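Local coordinates for transposon Tn7 transposition protein tnsA (Escherichia coli, PDB 1T0F) that cuts the 5' DNA strands in Tn7 transposition, acting as the restriction-enzyme-like endonuclease component of a transposase formed together with TnsB, at residues P34-Q39 / V113-F118; H48-H53 / H59-D64; A68-L73 / L80-Q85. All blocks are in the same frame, centred on the assembly; numbering follows the deposited sequence.

How the contacts relate
Contact 3 lies in the core: its three touching residues are all buried, and apolar carbon alone crosses from helix 64-75 to strand 79-87. Contacts 1 and 2 are only partly buried and mix polar with apolar chemistry. Contact 1 sets an indole and a water against a segment that supplies a magnesium ligand, Asp117; contact 2 is a beta hairpin joined by backbone bonds, with three histidines among its touching side chains. Contacts 1 and 3 reach neighbouring strands of one sheet, and both are tied to contact 2, through Val38 N to His60 ND1 and through His59 ND1 and His60 N to the carboxylate of Glu84.

Contact 1 (P34-Q39 / V113-F118); sequences PWLTVQ and VMSTDF. With MG (magnesium ion), chain E.
Trp35 and Val113 form a small, partly buried packing contact in which a loop between helix 13-21 and strand 48-51 leans on the approach to strand 115-122. The two side chains cross at about a right angle. Val113 CG1 lies over one face of the indole, 4.0 Å from the centroid of the five-membered ring of Trp35 and offset toward its rim, a CH-pi contact. The other branch serves the six-membered ring, with Val113 CG2 3.4 Å from Trp35 CZ2, so one forked side chain spans both halves of the indole. Trp35 swings CG anti to the backbone N (chi1 176°), which carries the ring toward the incoming strand.

The polar edge of the same ring is satisfied through solvent. Trp35 NE1 donates to a water 2.8 Å away that lies in the ring plane, and this water donates in turn to Val113 O at 2.7 Å. The face of the indole is therefore packed by the valine side chain while its N-H is linked to the valine backbone, a pairing that is likely to limit rotation of the ring. Beyond it, Leu36 CD1 rests 3.6 Å from Ser115 OG in a looser, van der Waals touch.

Two residues farther along, the strand delivers the catalytic Asp117, whose OD2 binds the magnesium ion at 2.4 Å; two waters, Gln133 OE1 and Val134 O complete the site. This is the metal centre of a PD-(D/E)XK nuclease fold. A classic beta bulge, with Asp117 and Phe118 both facing Ile132, interrupts the strand at this point.

Helix 13-21 supports the pair, Arg19 and Ile20 touching Trp35 and Ile16 touching Val113. Strand 79-87 joins both segments, bonding through Gln85 to the backbones of Trp35 and Asp117 and through Phe86 to that of Thr116.

Contact 2 (H48-H53 / H59-D64); sequences HRIYSH and HHLLSD
The His60 ring carries Arg49 on one face: Arg49 CD sits 3.5 Å from the centroid of the His60 ring in a CH-pi contact. Bends at chi2 and chi3 fold the arginine over the imidazole, though its guanidinium end is modelled too close to the ring and its exact place is doubtful. His60 ND1 accepts from Val38 N, so an alanine here would probably leave Arg49 CD without the ring face beneath it and the Val38 amide without its acceptor. His48 is met at the edge instead, by Ser63 O and by Asp64. Its NE2 donates to Asp64 OD1 at 2.7 Å, nearly in the ring plane, using the anti side of a carboxylate turned 42° from the ring; Arg46 forms a salt bridge to the same oxygen. At the edge of His59 lies Ile50 O, and Ser52 CB comes obliquely to within 3.1 Å of His59 NE2, which bonds to Thr55.

These rings ride on an antiparallel beta hairpin. His48 pairs with Leu61 and Ile50 with His59 as hydrogen-bonded pairs, the shortest of the backbone bonds being His59 N to Ile50 O (2.7 Å); Arg49 and His60 form the non-hydrogen-bonded pair between. On the side of the sheet that carries His48, Ile50 CG2 touches Leu61 CD1 at 3.7 Å.

Contact 3 (A68-L73 / L80-Q85); sequences AVFLSL and LDIREQ
Ile82 meets Phe70 and Leu73 at a buried seam between helix and strand. The strand enters through a classic beta bulge, in which Leu80 and Asp81 both face Asp121. Asp81 then turns its carboxylate back on the chain, OD1 taking a weak bond from Ile82 N.

Ile82 itself bears the whole contact with one methyl. Its CG1 stands anti to the carbonyl carbon (chi1 -67°) and the chain runs on extended (chi2 170°), so that CD1 becomes the tip thrust at the helix. There Ile82 CD1 lies 3.7 Å from Leu73 CB, and Ile82 CD1 comes more loosely to Phe70 CE1, at 4.2 Å. Phe70 and Ile82 cross at about a right angle, the methyl reaching the ring obliquely. Phe118 of strand 115-122 also touches Ile82, while an apolar side chain of another protein chain packs on Leu73.

The two elements are successive pieces of the PD-(D/E)XK nuclease core, in which helix 64-75 leads into the strands of the central mixed sheet and packs against them. The helix also carries the catalytic Glu66.

Charged and polar side chains flank Ile82 along the strand. After it comes Arg83, whose NE lies 3.8 Å from Asp81 OD2, a long, purely electrostatic pairing in which the oxygen stands well out of the guanidinium plane; Arg83 NH2 forms a salt bridge with Asp121. Glu84 likewise forms one with Arg57, and its backbone O is bonded to the hydroxyl of Tyr32. At Gln85 the chain turns a corner, with both backbone angles positive, and Gln85 NE2 donates to both Glu66 OE1 and His60 O, making it a second-shell partner of the catalytic glutamate.

Contact 1 (P34-Q39 / V113-F118)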
loop_
_atom_site.group_PDB
_atom_site.type_symbol
_atom_site.label_atom_id
_atom_site.label_comp_id
_atom_site.label_asym_id
_atom_site.label_seq_id
_atom_site.Cartn_x
_atom_site.Cartn_y
_atom_site.Cartn_z
ATOM N N PRO A 34 12.519 -2.028 1.058
ATOM C CA PRO A 34 11.756 -2.194 -0.188
ATOM C C PRO A 34 12.622 -2.103 -1.444
ATOM O O PRO A 34 13.642 -1.417 -1.454
ATOM C CB PRO A 34 10.732 -1.068 -0.112
ATOM C CG PRO A 34 11.494 0.011 0.600
ATOM C CD PRO A 34 12.194 -0.749 1.710
ATOM N N TRP A 35 12.210 -2.795 -2.500
ATOM C CA TRP A 35 12.960 -2.767 -3.754
ATOM C C TRP A 35 12.880 -1.367 -4.363
ATOM O O TRP A 35 13.885 -0.827 -4.824
ATOM C CB TRP A 35 12.408 -3.812 -4.727
ATOM C CG TRP A 35 13.073 -3.779 -6.077
ATOM C CD1 TRP A 35 12.541 -3.305 -7.245
ATOM C CD2 TRP A 35 14.402 -4.214 -6.390
ATOM N NE1 TRP A 35 13.457 -3.421 -8.268
ATOM C CE2 TRP A 35 14.608 -3.974 -7.770
ATOM C CE3 TRP A 35 15.441 -4.782 -5.638
ATOM C CZ2 TRP A 35 15.813 -4.283 -8.414
ATOM C CZ3 TRP A 35 16.643 -5.092 -6.284
ATOM C CH2 TRP A 35 16.814 -4.840 -7.657
ATOM N N LEU A 36 11.688 -0.778 -4.351
ATOM C CA LEU A 36 11.479 0.566 -4.883
ATOM C C LEU A 36 11.289 1.557 -3.741
ATOM O O LEU A 36 10.727 1.212 -2.702
ATOM C CB LEU A 36 10.231 0.609 -5.768
ATOM C CG LEU A 36 10.108 -0.364 -6.944
ATOM C CD1 LEU A 36 8.733 -0.189 -7.589
ATOM C CD2 LEU A 36 11.222 -0.111 -7.958
ATOM N N THR A 37 11.743 2.790 -3.945
ATOM C CA THR A 37 11.606 3.844 -2.950
ATOM C C THR A 37 10.805 4.977 -3.581
ATOM O O THR A 37 10.538 4.954 -4.783
ATOM C CB THR A 37 12.981 4.391 -2.519
ATOM O OG1 THR A 37 13.560 5.133 -3.602
ATOM C CG2 THR A 37 13.905 3.251 -2.151
ATOM N N VAL A 38 10.416 5.967 -2.781
ATOM C CA VAL A 38 9.648 7.093 -3.302
ATOM C C VAL A 38 10.419 7.831 -4.405
ATOM O O VAL A 38 9.849 8.635 -5.146
ATOM C CB VAL A 38 9.285 8.100 -2.185
ATOM C CG1 VAL A 38 8.375 7.430 -1.157
ATOM C CG2 VAL A 38 10.553 8.632 -1.526
ATOM N N GLN A 39 11.715 7.550 -4.512
ATOM C CA GLN A 39 12.546 8.175 -5.540
ATOM C C GLN A 39 12.149 7.623 -6.905
ATOM O O GLN A 39 12.345 8.276 -7.925
ATOM C CB GLN A 39 14.026 7.886 -5.284
ATOM C CG GLN A 39 14.553 8.414 -3.958
ATOM C CD GLN A 39 14.459 9.928 -3.840
ATOM O OE1 GLN A 39 13.365 10.491 -3.752
ATOM N NE2 GLN A 39 15.611 10.594 -3.841
ATOM N N VAL A 113 13.359 -5.732 -12.901
ATOM C CA VAL A 113 12.952 -6.567 -11.788
ATOM C C VAL A 113 11.502 -6.198 -11.496
ATOM O O VAL A 113 11.188 -5.030 -11.271
ATOM C CB VAL A 113 13.793 -6.285 -10.529
ATOM C CG1 VAL A 113 13.229 -7.071 -9.337
ATOM C CG2 VAL A 113 15.252 -6.679 -10.786
ATOM N N MET A 114 10.624 -7.192 -11.519
ATOM C CA MET A 114 9.212 -6.953 -11.237
ATOM C C MET A 114 9.015 -6.886 -9.724
ATOM O O MET A 114 9.813 -7.437 -8.963
ATOM C CB MET A 114 8.366 -8.085 -11.822
ATOM C CG MET A 114 8.433 -8.182 -13.334
ATOM S SD MET A 114 7.380 -9.462 -13.998
ATOM C CE MET A 114 5.752 -8.661 -13.818
ATOM N N SER A 115 7.963 -6.202 -9.288
ATOM C CA SER A 115 7.685 -6.102 -7.857
ATOM C C SER A 115 6.182 -6.124 -7.585
ATOM O O SER A 115 5.376 -5.713 -8.422
ATOM C CB SER A 115 8.312 -4.828 -7.270
ATOM O OG SER A 115 7.751 -3.645 -7.816
ATOM N N THR A 116 5.819 -6.644 -6.418
ATOM C CA THR A 116 4.426 -6.720 -5.994
ATOM C C THR A 116 4.289 -5.633 -4.939
ATOM O O THR A 116 5.113 -5.534 -4.028
ATOM C CB THR A 116 4.108 -8.115 -5.416
ATOM O OG1 THR A 116 4.098 -9.066 -6.486
ATOM C CG2 THR A 116 2.738 -8.128 -4.737
ATOM N N ASP A 117 3.253 -4.813 -5.057
ATOM C CA ASP A 117 3.100 -3.696 -4.151
ATOM C C ASP A 117 3.148 -4.000 -2.664
ATOM O O ASP A 117 3.754 -3.232 -1.920
ATOM C CB ASP A 117 1.848 -2.906 -4.515
ATOM C CG ASP A 117 1.909 -2.382 -5.948
ATOM O OD1 ASP A 117 3.034 -2.119 -6.430
ATOM O OD2 ASP A 117 0.856 -2.237 -6.593
ATOM N N PHE A 118 2.530 -5.100 -2.235
ATOM C CA PHE A 118 2.544 -5.473 -0.814
ATOM C C PHE A 118 2.555 -6.978 -0.602
ATOM O O PHE A 118 1.786 -7.708 -1.229
ATOM C CB PHE A 118 1.301 -4.948 -0.074
ATOM C CG PHE A 118 1.137 -3.458 -0.096
ATOM C CD1 PHE A 118 1.802 -2.651 0.826
ATOM C CD2 PHE A 118 0.273 -2.859 -1.013
ATOM C CE1 PHE A 118 1.603 -1.265 0.838
ATOM C CE2 PHE A 118 0.065 -1.478 -1.011
ATOM C CZ PHE A 118 0.730 -0.676 -0.083
HETATM MG MG MG E . 0.866 -1.172 -8.743
HETATM O O HOH W 1 12.535 -2.716 -10.854
HETATM O O HOH W 2 1.233 1.197 -7.859
HETATM O O HOH W 3 1.080 -0.124 -10.931
#

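Contact 2 (H48-H53 / H59-D64)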
loop_
_atom_site.group_PDB
_atom_site.type_symbol
_atom_site.label_atom_id
_atom_site.label_comp_id
_atom_site.label_asym_id
_atom_site.label_seq_id
_atom_site.Cartn_x
_atom_site.Cartn_y
_atom_site.Cartn_z
ATOM N N HIS A 48 4.460 8.871 -0.848
ATOM C CA HIS A 48 4.227 9.074 0.572
ATOM C C HIS A 48 5.218 8.244 1.373
ATOM O O HIS A 48 5.521 7.100 1.024
ATOM C CB HIS A 48 2.813 8.618 0.958
ATOM C CG HIS A 48 1.719 9.299 0.199
ATOM N ND1 HIS A 48 1.250 10.552 0.530
ATOM C CD2 HIS A 48 0.993 8.895 -0.873
ATOM C CE1 HIS A 48 0.281 10.891 -0.305
ATOM N NE2 HIS A 48 0.107 9.903 -1.165
ATOM N N ARG A 49 5.715 8.834 2.450
ATOM C CA ARG A 49 6.624 8.163 3.361
ATOM C C ARG A 49 5.814 8.142 4.645
ATOM O O ARG A 49 5.434 9.193 5.166
ATOM C CB ARG A 49 7.905 8.977 3.532
ATOM C CG ARG A 49 8.837 8.874 2.335
ATOM C CD ARG A 49 9.648 7.600 2.408
ATOM N NE ARG A 49 11.006 7.860 2.886
ATOM C CZ ARG A 49 11.713 7.026 3.644
ATOM N NH1 ARG A 49 11.193 5.867 4.028
ATOM N NH2 ARG A 49 12.949 7.345 4.005
ATOM N N ILE A 50 5.520 6.952 5.148
ATOM C CA ILE A 50 4.706 6.872 6.345
ATOM C C ILE A 50 5.197 5.858 7.366
ATOM O O ILE A 50 5.594 4.743 7.031
ATOM C CB ILE A 50 3.229 6.584 5.968
ATOM C CG1 ILE A 50 2.339 6.641 7.214
ATOM C CG2 ILE A 50 3.116 5.233 5.298
ATOM C CD1 ILE A 50 0.865 6.784 6.887
ATOM N N TYR A 51 5.162 6.275 8.624
ATOM C CA TYR A 51 5.597 5.427 9.725
ATOM C C TYR A 51 4.538 4.373 10.032
ATOM O O TYR A 51 3.335 4.644 9.950
ATOM C CB TYR A 51 5.851 6.291 10.962
ATOM C CG TYR A 51 6.311 5.506 12.162
ATOM C CD1 TYR A 51 7.609 5.009 12.235
ATOM C CD2 TYR A 51 5.441 5.247 13.223
ATOM C CE1 TYR A 51 8.036 4.269 13.340
ATOM C CE2 TYR A 51 5.859 4.507 14.330
ATOM C CZ TYR A 51 7.157 4.024 14.378
ATOM O OH TYR A 51 7.579 3.299 15.471
ATOM N N SER A 52 4.991 3.172 10.382
ATOM C CA SER A 52 4.096 2.062 10.716
ATOM C C SER A 52 4.334 1.593 12.144
ATOM O O SER A 52 5.480 1.378 12.533
ATOM C CB SER A 52 4.342 0.879 9.782
ATOM O OG SER A 52 3.895 -0.339 10.372
ATOM N N HIS A 53 3.260 1.432 12.918
ATOM C CA HIS A 53 3.408 0.949 14.291
ATOM C C HIS A 53 3.706 -0.545 14.259
ATOM O O HIS A 53 4.393 -1.070 15.137
ATOM C CB HIS A 53 2.131 1.178 15.108
ATOM C CG HIS A 53 1.778 2.618 15.299
ATOM N ND1 HIS A 53 0.952 3.049 16.315
ATOM C CD2 HIS A 53 2.095 3.720 14.578
ATOM C CE1 HIS A 53 0.774 4.354 16.211
ATOM N NE2 HIS A 53 1.456 4.785 15.164
ATOM N N HIS A 59 7.563 3.475 5.720
ATOM C CA HIS A 59 7.311 2.803 4.454
ATOM C C HIS A 59 7.330 3.737 3.256
ATOM O O HIS A 59 7.117 4.939 3.387
ATOM C CB HIS A 59 5.963 2.082 4.503
ATOM C CG HIS A 59 5.907 0.979 5.513
ATOM N ND1 HIS A 59 5.839 -0.351 5.161
ATOM C CD2 HIS A 59 5.933 1.011 6.866
ATOM C CE1 HIS A 59 5.822 -1.093 6.256
ATOM N NE2 HIS A 59 5.878 -0.290 7.304
ATOM N N HIS A 60 7.569 3.146 2.089
ATOM C CA HIS A 60 7.620 3.866 0.819
ATOM C C HIS A 60 6.444 3.482 -0.051
ATOM O O HIS A 60 6.390 2.367 -0.565
ATOM C CB HIS A 60 8.902 3.518 0.072
ATOM C CG HIS A 60 10.127 4.129 0.669
ATOM N ND1 HIS A 60 10.709 5.268 0.161
ATOM C CD2 HIS A 60 10.864 3.775 1.747
ATOM C CE1 HIS A 60 11.757 5.591 0.900
ATOM N NE2 HIS A 60 11.872 4.701 1.869
ATOM N N LEU A 61 5.516 4.415 -0.225
ATOM C CA LEU A 61 4.330 4.180 -1.036
ATOM C C LEU A 61 4.433 5.106 -2.247
ATOM O O LEU A 61 4.718 6.299 -2.104
ATOM C CB LEU A 61 3.079 4.473 -0.203
ATOM C CG LEU A 61 3.121 3.742 1.151
ATOM C CD1 LEU A 61 1.925 4.154 2.004
ATOM C CD2 LEU A 61 3.143 2.247 0.930
ATOM N N LEU A 62 4.206 4.547 -3.432
ATOM C CA LEU A 62 4.336 5.311 -4.670
ATOM C C LEU A 62 3.080 5.886 -5.335
ATOM O O LEU A 62 3.141 6.325 -6.485
ATOM C CB LEU A 62 5.130 4.475 -5.681
ATOM C CG LEU A 62 6.649 4.438 -5.447
ATOM C CD1 LEU A 62 6.978 4.032 -4.012
ATOM C CD2 LEU A 62 7.276 3.466 -6.434
ATOM N N SER A 63 1.955 5.898 -4.623
ATOM C CA SER A 63 0.717 6.467 -5.155
ATOM C C SER A 63 -0.290 6.633 -4.023
ATOM O O SER A 63 -0.122 6.044 -2.954
ATOM C CB SER A 63 0.113 5.558 -6.230
ATOM O OG SER A 63 -0.467 4.395 -5.664
ATOM N N ASP A 64 -1.330 7.433 -4.261
ATOM C CA ASP A 64 -2.369 7.641 -3.261
ATOM C C ASP A 64 -3.112 6.325 -3.053
ATOM O O ASP A 64 -3.608 6.047 -1.959
ATOM C CB ASP A 64 -3.368 8.715 -3.708
ATOM C CG ASP A 64 -2.767 10.113 -3.731
ATOM O OD1 ASP A 64 -1.645 10.306 -3.218
ATOM O OD2 ASP A 64 -3.431 11.028 -4.258
#

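Contact 3 (A68-L73 / L80-Q85)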
loop_
_atom_site.group_PDB
_atom_site.type_symbol
_atom_site.label_atom_id
_atom_site.label_comp_id
_atom_site.label_asym_id
_atom_site.label_seq_id
_atom_site.Cartn_x
_atom_site.Cartn_y
_atom_site.Cartn_z
ATOM N N ALA A 68 -3.723 4.290 0.423
ATOM C CA ALA A 68 -5.016 3.805 0.918
ATOM C C ALA A 68 -4.946 2.339 1.363
ATOM O O ALA A 68 -5.497 1.963 2.402
ATOM C CB ALA A 68 -6.085 3.982 -0.153
ATOM N N VAL A 69 -4.267 1.508 0.578
ATOM C CA VAL A 69 -4.132 0.098 0.917
ATOM C C VAL A 69 -3.270 -0.059 2.170
ATOM O O VAL A 69 -3.586 -0.860 3.049
ATOM C CB VAL A 69 -3.507 -0.711 -0.256
ATOM C CG1 VAL A 69 -3.298 -2.158 0.163
ATOM C CG2 VAL A 69 -4.427 -0.650 -1.476
ATOM N N PHE A 70 -2.187 0.709 2.255
ATOM C CA PHE A 70 -1.321 0.645 3.426
ATOM C C PHE A 70 -2.089 1.007 4.704
ATOM O O PHE A 70 -2.029 0.284 5.696
ATOM C CB PHE A 70 -0.134 1.602 3.287
ATOM C CG PHE A 70 0.674 1.732 4.547
ATOM C CD1 PHE A 70 1.645 0.793 4.865
ATOM C CD2 PHE A 70 0.400 2.749 5.460
ATOM C CE1 PHE A 70 2.331 0.861 6.080
ATOM C CE2 PHE A 70 1.075 2.826 6.675
ATOM C CZ PHE A 70 2.044 1.875 6.983
ATOM N N LEU A 71 -2.799 2.130 4.686
ATOM C CA LEU A 71 -3.552 2.547 5.871
ATOM C C LEU A 71 -4.586 1.491 6.269
ATOM O O LEU A 71 -4.815 1.245 7.458
ATOM C CB LEU A 71 -4.233 3.894 5.617
ATOM C CG LEU A 71 -3.298 5.093 5.419
ATOM C CD1 LEU A 71 -4.097 6.311 4.959
ATOM C CD2 LEU A 71 -2.567 5.393 6.719
ATOM N N SER A 72 -5.207 0.864 5.278
ATOM C CA SER A 72 -6.195 -0.181 5.544
ATOM C C SER A 72 -5.529 -1.404 6.179
ATOM O O SER A 72 -6.097 -2.029 7.081
ATOM C CB SER A 72 -6.909 -0.589 4.246
ATOM O OG SER A 72 -7.530 0.530 3.627
ATOM N N LEU A 73 -4.332 -1.758 5.706
ATOM C CA LEU A 73 -3.606 -2.907 6.254
ATOM C C LEU A 73 -3.118 -2.647 7.676
ATOM O O LEU A 73 -3.229 -3.513 8.546
ATOM C CB LEU A 73 -2.395 -3.250 5.375
ATOM C CG LEU A 73 -2.669 -3.801 3.973
ATOM C CD1 LEU A 73 -1.362 -3.836 3.183
ATOM C CD2 LEU A 73 -3.283 -5.199 4.074
ATOM N N LEU A 80 0.824 -8.714 10.830
ATOM C CA LEU A 80 2.087 -8.773 11.558
ATOM C C LEU A 80 3.193 -8.003 10.841
ATOM O O LEU A 80 3.979 -7.290 11.472
ATOM C CB LEU A 80 2.516 -10.230 11.727
ATOM C CG LEU A 80 3.798 -10.499 12.514
ATOM C CD1 LEU A 80 3.642 -10.027 13.959
ATOM C CD2 LEU A 80 4.094 -11.991 12.473
ATOM N N ASP A 81 3.262 -8.158 9.523
ATOM C CA ASP A 81 4.285 -7.469 8.742
ATOM C C ASP A 81 3.706 -7.007 7.411
ATOM O O ASP A 81 2.777 -7.614 6.877
ATOM C CB ASP A 81 5.482 -8.398 8.494
ATOM C CG ASP A 81 6.724 -7.649 8.003
ATOM O OD1 ASP A 81 6.717 -6.396 7.999
ATOM O OD2 ASP A 81 7.720 -8.316 7.635
ATOM N N ILE A 82 4.247 -5.906 6.905
ATOM C CA ILE A 82 3.832 -5.344 5.626
ATOM C C ILE A 82 5.129 -5.054 4.884
ATOM O O ILE A 82 5.913 -4.208 5.313
ATOM C CB ILE A 82 3.057 -4.021 5.802
ATOM C CG1 ILE A 82 1.716 -4.284 6.500
ATOM C CG2 ILE A 82 2.818 -3.368 4.430
ATOM C CD1 ILE A 82 0.987 -3.008 6.923
ATOM N N ARG A 83 5.361 -5.779 3.796
ATOM C CA ARG A 83 6.562 -5.588 2.995
ATOM C C ARG A 83 6.175 -5.020 1.628
ATOM O O ARG A 83 5.752 -5.751 0.740
ATOM C CB ARG A 83 7.307 -6.921 2.857
ATOM C CG ARG A 83 8.110 -7.294 4.128
ATOM C CD ARG A 83 8.784 -8.666 4.032
ATOM N NE ARG A 83 7.836 -9.780 4.129
ATOM C CZ ARG A 83 8.122 -11.041 3.809
ATOM N NH1 ARG A 83 9.328 -11.357 3.364
ATOM N NH2 ARG A 83 7.214 -11.995 3.955
ATOM N N GLU A 84 6.321 -3.707 1.485
ATOM C CA GLU A 84 5.956 -3.009 0.251
ATOM C C GLU A 84 7.031 -3.104 -0.824
ATOM O O GLU A 84 8.212 -3.294 -0.520
ATOM C CB GLU A 84 5.657 -1.530 0.539
ATOM C CG GLU A 84 6.881 -0.627 0.775
ATOM C CD GLU A 84 7.394 -0.630 2.218
ATOM O OE1 GLU A 84 7.066 -1.558 2.989
ATOM O OE2 GLU A 84 8.148 0.301 2.575
ATOM N N GLN A 85 6.605 -2.966 -2.078
ATOM C CA GLN A 85 7.508 -3.018 -3.232
ATOM C C GLN A 85 8.394 -4.261 -3.121
ATOM O O GLN A 85 9.630 -4.173 -3.140
ATOM C CB GLN A 85 8.383 -1.755 -3.279
ATOM C CG GLN A 85 7.729 -0.441 -2.833
ATOM C CD GLN A 85 6.440 -0.090 -3.575
ATOM O OE1 GLN A 85 6.218 -0.517 -4.713
ATOM N NE2 GLN A 85 5.591 0.714 -2.930
#